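Long-range contacts in superoxide dismutase [Mn/Fe] (Porphyromonas gingivalis, PDB 1UER), which converts superoxide radicals into oxygen and hydrogen peroxide by alternately reducing and oxidising a single manganese or iron ion in each subunit of a homodimer: residues D37-L42 with N66-T71; L72-Y77 with G155-E160. All blocks are in the same frame, centred on the assembly; numbering follows the deposited sequence.

Contact 1 of 2, residues D37-L42 with N66-T71; sequences DNLNKL and NNAGQT
In the alpha-hairpin domain of the iron/manganese superoxide dismutases, the end of helix 21-42 packs against helix 62-79, with L39 and N67 facing each other at the crossing. The short segments run roughly antiparallel at 137°, their axes 8.7 Å apart. L39 supplies the apolar half of the centre: with CG anti to the backbone N (chi1 170°), its two methyls part, CD1 resting 3.9 Å from A68 CB while CD2 lies 4.1 Å from T71 OG1. Small A68 suits a place where a leucine branch must come close to a helix backbone, and L53 and I56 of helix 53-59 close in on the same cluster. N67 sits beside L39 at the centre, with N38 and L42 at the margin. N67 OD1 lies 3.4 Å from N38 CB and takes a weak hydrogen bond from N38 ND2 at 3.5 Å, the amide planes nearly perpendicular. N67 ND2 turns back to its own helix and bonds to the carbonyl of G63, while L42 CD2 sits 3.5 Å from that nitrogen. Threonine suits this buried surface because its helix satisfies the hydroxyl: T71 OG1 donates to N67 O at 2.8 Å, and T71 N reaches the same oxygen from the opposite face of the carbonyl plane.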
loop_
_atom_site.group_PDB
_atom_site.type_symbol
_atom_site.label_atom_id
_atom_site.label_comp_id
_atom_site.label_asym_id
_atom_site.label_seq_id
_atom_site.Cartn_x
_atom_site.Cartn_y
_atom_site.Cartn_z
ATOM N N ASP A 37 8.480 -4.655 -17.115
ATOM C CA ASP A 37 8.833 -3.693 -18.165
ATOM C C ASP A 37 9.752 -2.602 -17.604
ATOM O O ASP A 37 10.696 -2.156 -18.276
ATOM C CB ASP A 37 7.581 -3.032 -18.731
ATOM C CG ASP A 37 6.754 -3.953 -19.590
ATOM O OD1 ASP A 37 7.205 -5.083 -19.953
ATOM O OD2 ASP A 37 5.618 -3.523 -19.919
ATOM N N ASN A 38 9.455 -2.151 -16.387
ATOM C CA ASN A 38 10.262 -1.117 -15.744
ATOM C C ASN A 38 11.659 -1.657 -15.384
ATOM O O ASN A 38 12.665 -0.930 -15.479
ATOM C CB ASN A 38 9.605 -0.619 -14.458
ATOM C CG ASN A 38 8.368 0.250 -14.713
ATOM O OD1 ASN A 38 8.064 0.618 -15.846
ATOM N ND2 ASN A 38 7.641 0.561 -13.632
ATOM N N LEU A 39 11.726 -2.915 -14.960
ATOM C CA LEU A 39 13.021 -3.457 -14.591
ATOM C C LEU A 39 13.909 -3.512 -15.842
ATOM O O LEU A 39 15.062 -3.072 -15.804
ATOM C CB LEU A 39 12.859 -4.841 -13.975
ATOM C CG LEU A 39 14.144 -5.611 -13.758
ATOM C CD1 LEU A 39 15.021 -4.848 -12.776
ATOM C CD2 LEU A 39 13.817 -7.004 -13.248
ATOM N N ASN A 40 13.366 -4.022 -16.942
ATOM C CA ASN A 40 14.155 -4.107 -18.176
ATOM C C ASN A 40 14.636 -2.748 -18.678
ATOM O O ASN A 40 15.768 -2.614 -19.167
ATOM C CB ASN A 40 13.369 -4.830 -19.259
ATOM C CG ASN A 40 13.282 -6.333 -19.004
ATOM O OD1 ASN A 40 14.286 -6.977 -18.690
ATOM N ND2 ASN A 40 12.075 -6.896 -19.121
ATOM N N LYS A 41 13.821 -1.709 -18.529
ATOM C CA LYS A 41 14.257 -0.396 -19.020
ATOM C C LYS A 41 15.280 0.260 -18.100
ATOM O O LYS A 41 16.299 0.811 -18.539
ATOM C CB LYS A 41 13.040 0.535 -19.207
ATOM C CG LYS A 41 13.397 1.887 -19.798
ATOM C CD LYS A 41 12.170 2.668 -20.204
ATOM C CE LYS A 41 12.298 4.151 -19.823
ATOM N NZ LYS A 41 11.962 5.035 -20.959
ATOM N N LEU A 42 15.025 0.175 -16.807
ATOM C CA LEU A 42 15.886 0.795 -15.825
ATOM C C LEU A 42 17.295 0.220 -15.730
ATOM O O LEU A 42 18.221 0.899 -15.276
ATOM C CB LEU A 42 15.224 0.722 -14.445
ATOM C CG LEU A 42 14.430 1.905 -13.860
ATOM C CD1 LEU A 42 14.010 2.943 -14.907
ATOM C CD2 LEU A 42 13.252 1.318 -13.100
ATOM N N ASN A 66 13.108 -1.596 -6.342
ATOM C CA ASN A 66 11.660 -1.687 -6.192
ATOM C C ASN A 66 11.062 -2.627 -7.237
ATOM O O ASN A 66 10.231 -3.479 -6.909
ATOM C CB ASN A 66 10.997 -0.313 -6.326
ATOM C CG ASN A 66 11.189 0.553 -5.103
ATOM O OD1 ASN A 66 11.494 0.065 -4.020
ATOM N ND2 ASN A 66 11.004 1.858 -5.280
ATOM N N ASN A 67 11.472 -2.478 -8.496
ATOM C CA ASN A 67 10.917 -3.309 -9.548
ATOM C C ASN A 67 11.487 -4.729 -9.550
ATOM O O ASN A 67 10.777 -5.690 -9.807
ATOM C CB ASN A 67 11.136 -2.618 -10.885
ATOM C CG ASN A 67 10.260 -1.388 -11.031
ATOM O OD1 ASN A 67 9.026 -1.488 -11.191
ATOM N ND2 ASN A 67 10.886 -0.203 -10.948
ATOM N N ALA A 68 12.773 -4.861 -9.251
ATOM C CA ALA A 68 13.378 -6.200 -9.198
ATOM C C ALA A 68 12.806 -7.019 -8.014
ATOM O O ALA A 68 12.459 -8.191 -8.157
ATOM C CB ALA A 68 14.908 -6.072 -9.080
ATOM N N GLY A 69 12.719 -6.395 -6.848
ATOM C CA GLY A 69 12.151 -7.065 -5.690
ATOM C C GLY A 69 10.706 -7.474 -5.955
ATOM O O GLY A 69 10.294 -8.596 -5.614
ATOM N N GLN A 70 9.918 -6.577 -6.544
ATOM C CA GLN A 70 8.534 -6.947 -6.845
ATOM C C GLN A 70 8.467 -8.073 -7.892
ATOM O O GLN A 70 7.627 -8.965 -7.784
ATOM C CB GLN A 70 7.737 -5.726 -7.320
ATOM C CG GLN A 70 7.282 -4.825 -6.160
ATOM C CD GLN A 70 6.333 -5.536 -5.204
ATOM O OE1 GLN A 70 6.729 -6.430 -4.449
ATOM N NE2 GLN A 70 5.047 -5.142 -5.248
ATOM N N THR A 71 9.351 -8.053 -8.888
ATOM C CA THR A 71 9.331 -9.140 -9.880
ATOM C C THR A 71 9.634 -10.497 -9.169
ATOM O O THR A 71 8.913 -11.480 -9.358
ATOM C CB THR A 71 10.391 -8.866 -10.982
ATOM O OG1 THR A 71 10.033 -7.667 -11.689
ATOM C CG2 THR A 71 10.468 -10.030 -11.948
#

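Contact 2 of 2, residues L72-Y77 with G155-E160. With FE (Fe (III) ion), chain E.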
loop_
_atom_site.group_PDB
_atom_site.type_symbol
_atom_site.label_atom_id
_atom_site.label_comp_id
_atom_site.label_asym_id
_atom_site.label_seq_id
_atom_site.Cartn_x
_atom_site.Cartn_y
_atom_site.Cartn_z
ATOM N N LEU A 72 10.696 -10.577 -8.368
ATOM C CA LEU A 72 11.004 -11.836 -7.683
ATOM C C LEU A 72 9.870 -12.256 -6.748
ATOM O O LEU A 72 9.433 -13.402 -6.779
ATOM C CB LEU A 72 12.318 -11.731 -6.878
ATOM C CG LEU A 72 12.744 -12.976 -6.083
ATOM C CD1 LEU A 72 12.804 -14.204 -7.000
ATOM C CD2 LEU A 72 14.051 -12.687 -5.338
ATOM N N ASN A 73 9.367 -11.316 -5.941
ATOM C CA ASN A 73 8.274 -11.635 -5.025
ATOM C C ASN A 73 7.097 -12.259 -5.795
ATOM O O ASN A 73 6.581 -13.299 -5.386
ATOM C CB ASN A 73 7.759 -10.362 -4.351
ATOM C CG ASN A 73 8.586 -9.951 -3.170
ATOM O OD1 ASN A 73 9.113 -10.803 -2.454
ATOM N ND2 ASN A 73 8.672 -8.633 -2.921
ATOM N N HIS A 74 6.669 -11.610 -6.886
ATOM C CA HIS A 74 5.526 -12.130 -7.643
ATOM C C HIS A 74 5.795 -13.452 -8.368
ATOM O O HIS A 74 4.907 -14.308 -8.458
ATOM C CB HIS A 74 5.005 -11.057 -8.603
ATOM C CG HIS A 74 4.279 -9.960 -7.908
ATOM N ND1 HIS A 74 4.924 -8.849 -7.411
ATOM C CD2 HIS A 74 2.961 -9.793 -7.625
ATOM C CE1 HIS A 74 4.035 -8.042 -6.854
ATOM N NE2 HIS A 74 2.843 -8.590 -6.968
ATOM N N ASN A 75 7.021 -13.658 -8.846
ATOM C CA ASN A 75 7.312 -14.934 -9.516
ATOM C C ASN A 75 7.144 -16.060 -8.478
ATOM O O ASN A 75 6.556 -17.104 -8.773
ATOM C CB ASN A 75 8.738 -14.952 -10.073
ATOM C CG ASN A 75 8.925 -13.979 -11.228
ATOM O OD1 ASN A 75 7.946 -13.474 -11.797
ATOM N ND2 ASN A 75 10.182 -13.716 -11.583
ATOM N N LEU A 76 7.634 -15.829 -7.273
ATOM C CA LEU A 76 7.515 -16.833 -6.217
ATOM C C LEU A 76 6.060 -16.997 -5.789
ATOM O O LEU A 76 5.575 -18.106 -5.569
ATOM C CB LEU A 76 8.376 -16.434 -5.044
ATOM C CG LEU A 76 9.874 -16.538 -5.364
ATOM C CD1 LEU A 76 10.615 -15.687 -4.317
ATOM C CD2 LEU A 76 10.389 -18.018 -5.329
ATOM N N TYR A 77 5.364 -15.879 -5.675
ATOM C CA TYR A 77 3.958 -15.855 -5.273
ATOM C C TYR A 77 3.059 -16.654 -6.213
ATOM O O TYR A 77 2.351 -17.545 -5.786
ATOM C CB TYR A 77 3.513 -14.405 -5.240
ATOM C CG TYR A 77 2.079 -14.161 -4.870
ATOM C CD1 TYR A 77 1.657 -14.236 -3.542
ATOM C CD2 TYR A 77 1.180 -13.732 -5.825
ATOM C CE1 TYR A 77 0.347 -13.861 -3.168
ATOM C CE2 TYR A 77 -0.117 -13.354 -5.476
ATOM C CZ TYR A 77 -0.525 -13.409 -4.150
ATOM O OH TYR A 77 -1.770 -12.937 -3.782
ATOM N N GLY A 155 5.512 -16.784 0.428
ATOM C CA GLY A 155 5.281 -15.363 0.649
ATOM C C GLY A 155 3.875 -14.944 0.297
ATOM O O GLY A 155 3.371 -15.288 -0.766
ATOM N N PHE A 156 3.254 -14.174 1.187
ATOM C CA PHE A 156 1.894 -13.673 0.975
ATOM C C PHE A 156 1.970 -12.174 0.742
ATOM O O PHE A 156 2.625 -11.439 1.492
ATOM C CB PHE A 156 1.030 -13.966 2.205
ATOM C CG PHE A 156 0.656 -15.435 2.373
ATOM C CD1 PHE A 156 0.961 -16.373 1.367
ATOM C CD2 PHE A 156 0.005 -15.878 3.541
ATOM C CE1 PHE A 156 0.621 -17.756 1.521
ATOM C CE2 PHE A 156 -0.342 -17.257 3.712
ATOM C CZ PHE A 156 -0.025 -18.184 2.689
ATOM N N ASP A 157 1.305 -11.736 -0.318
ATOM C CA ASP A 157 1.278 -10.343 -0.745
ATOM C C ASP A 157 0.192 -9.622 0.030
ATOM O O ASP A 157 -0.973 -10.030 -0.037
ATOM C CB ASP A 157 0.950 -10.307 -2.238
ATOM C CG ASP A 157 1.138 -8.951 -2.876
ATOM O OD1 ASP A 157 1.476 -7.985 -2.186
ATOM O OD2 ASP A 157 0.946 -8.870 -4.108
ATOM N N VAL A 158 0.559 -8.580 0.776
ATOM C CA VAL A 158 -0.448 -7.830 1.499
ATOM C C VAL A 158 -0.632 -6.428 0.915
ATOM O O VAL A 158 -1.300 -5.581 1.514
ATOM C CB VAL A 158 -0.250 -7.815 3.060
ATOM C CG1 VAL A 158 -0.313 -9.286 3.620
ATOM C CG2 VAL A 158 1.063 -7.177 3.439
ATOM N N TRP A 159 -0.040 -6.175 -0.262
ATOM C CA TRP A 159 -0.369 -4.925 -0.981
ATOM C C TRP A 159 -1.878 -5.063 -1.223
ATOM O O TRP A 159 -2.355 -6.158 -1.552
ATOM C CB TRP A 159 0.330 -4.881 -2.321
ATOM C CG TRP A 159 1.784 -4.476 -2.218
ATOM C CD1 TRP A 159 2.810 -5.144 -1.590
ATOM C CD2 TRP A 159 2.366 -3.354 -2.882
ATOM N NE1 TRP A 159 4.017 -4.488 -1.854
ATOM C CE2 TRP A 159 3.759 -3.392 -2.644
ATOM C CE3 TRP A 159 1.836 -2.318 -3.669
ATOM C CZ2 TRP A 159 4.633 -2.425 -3.164
ATOM C CZ3 TRP A 159 2.722 -1.344 -4.205
ATOM C CH2 TRP A 159 4.110 -1.425 -3.936
ATOM N N GLU A 160 -2.638 -3.974 -1.082
ATOM C CA GLU A 160 -4.093 -4.075 -1.274
ATOM C C GLU A 160 -4.544 -4.587 -2.633
ATOM O O GLU A 160 -5.598 -5.228 -2.711
ATOM C CB GLU A 160 -4.784 -2.719 -0.918
ATOM C CG GLU A 160 -4.715 -2.472 0.610
ATOM C CD GLU A 160 -5.175 -1.083 1.060
ATOM O OE1 GLU A 160 -4.847 -0.059 0.387
ATOM O OE2 GLU A 160 -5.859 -1.039 2.113
HETATM FE FE FE E . 1.326 -7.722 -5.678
HETATM O O HOH W 1 -1.896 -12.248 -1.211
HETATM O O HOH W 2 2.524 -6.560 -4.505
#
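H74 and D157 meet at the iron(III) ion, H74 NE2 binding it at 2.2 Å and D157 OD2 at 2.0 Å. These two ligand atoms are 3.4 Å apart without a hydrogen bond, since both bind the metal, and the imidazole and carboxylate planes stand 86° apart. H74 has CG beside its backbone N (chi1 -73°), which swings the ring out from the helix to the iron; ND1 donates to the carbonyl of Q70, fixing the ring's rotation. The site is the metal centre of the superoxide dismutase fold, where helix 62-79 of the alpha-hairpin domain meets strand 151-157 of the C-terminal domain; H27 and H161 complete the protein ligands. D157 is extended, its CG trans to N (chi1 -169°), which carries OD2 to the iron. Its second oxygen, OD1, accepts from W159 N at 3.0 Å in an Asx turn; a water bound to the iron at 2.0 Å also donates weakly to OD1. Y77 lays one ring face over D157 CB, a CH-pi contact 4.2 Å from the centroid. G155 O, which also accepts from Q80, lies in the Y77 ring plane at its edge, 3.4 Å from Y77 CD1. The tyrosine's polar end suits the buried site too: a water joins Y77 OH to D157 O.

Overall arrangement
Contacts 1 and 2 follow one another along helix 62-79, their centres about 14 Å apart. Residues 66-71 of that helix face helix 21-42, which also carries the iron ligand H27; residues 72-77 supply H74 and face the strand bearing D157. Contact 1 therefore joins two metal-bearing helices within one domain, whereas contact 2 joins that domain to the next. The side chain of T71 is about 11 Å from the bound iron(III) ion, measured between nearest atoms. Q70 links the two contacts directly: Q70 NE2 packs 3.4 Å from W159 CE2. At the dimer interface F119 of the second subunit packs on Q70 and meets W159 edge-to-face, and E160 OE2 hydrogen-bonds to ND1 of H161, an iron ligand of the second subunit.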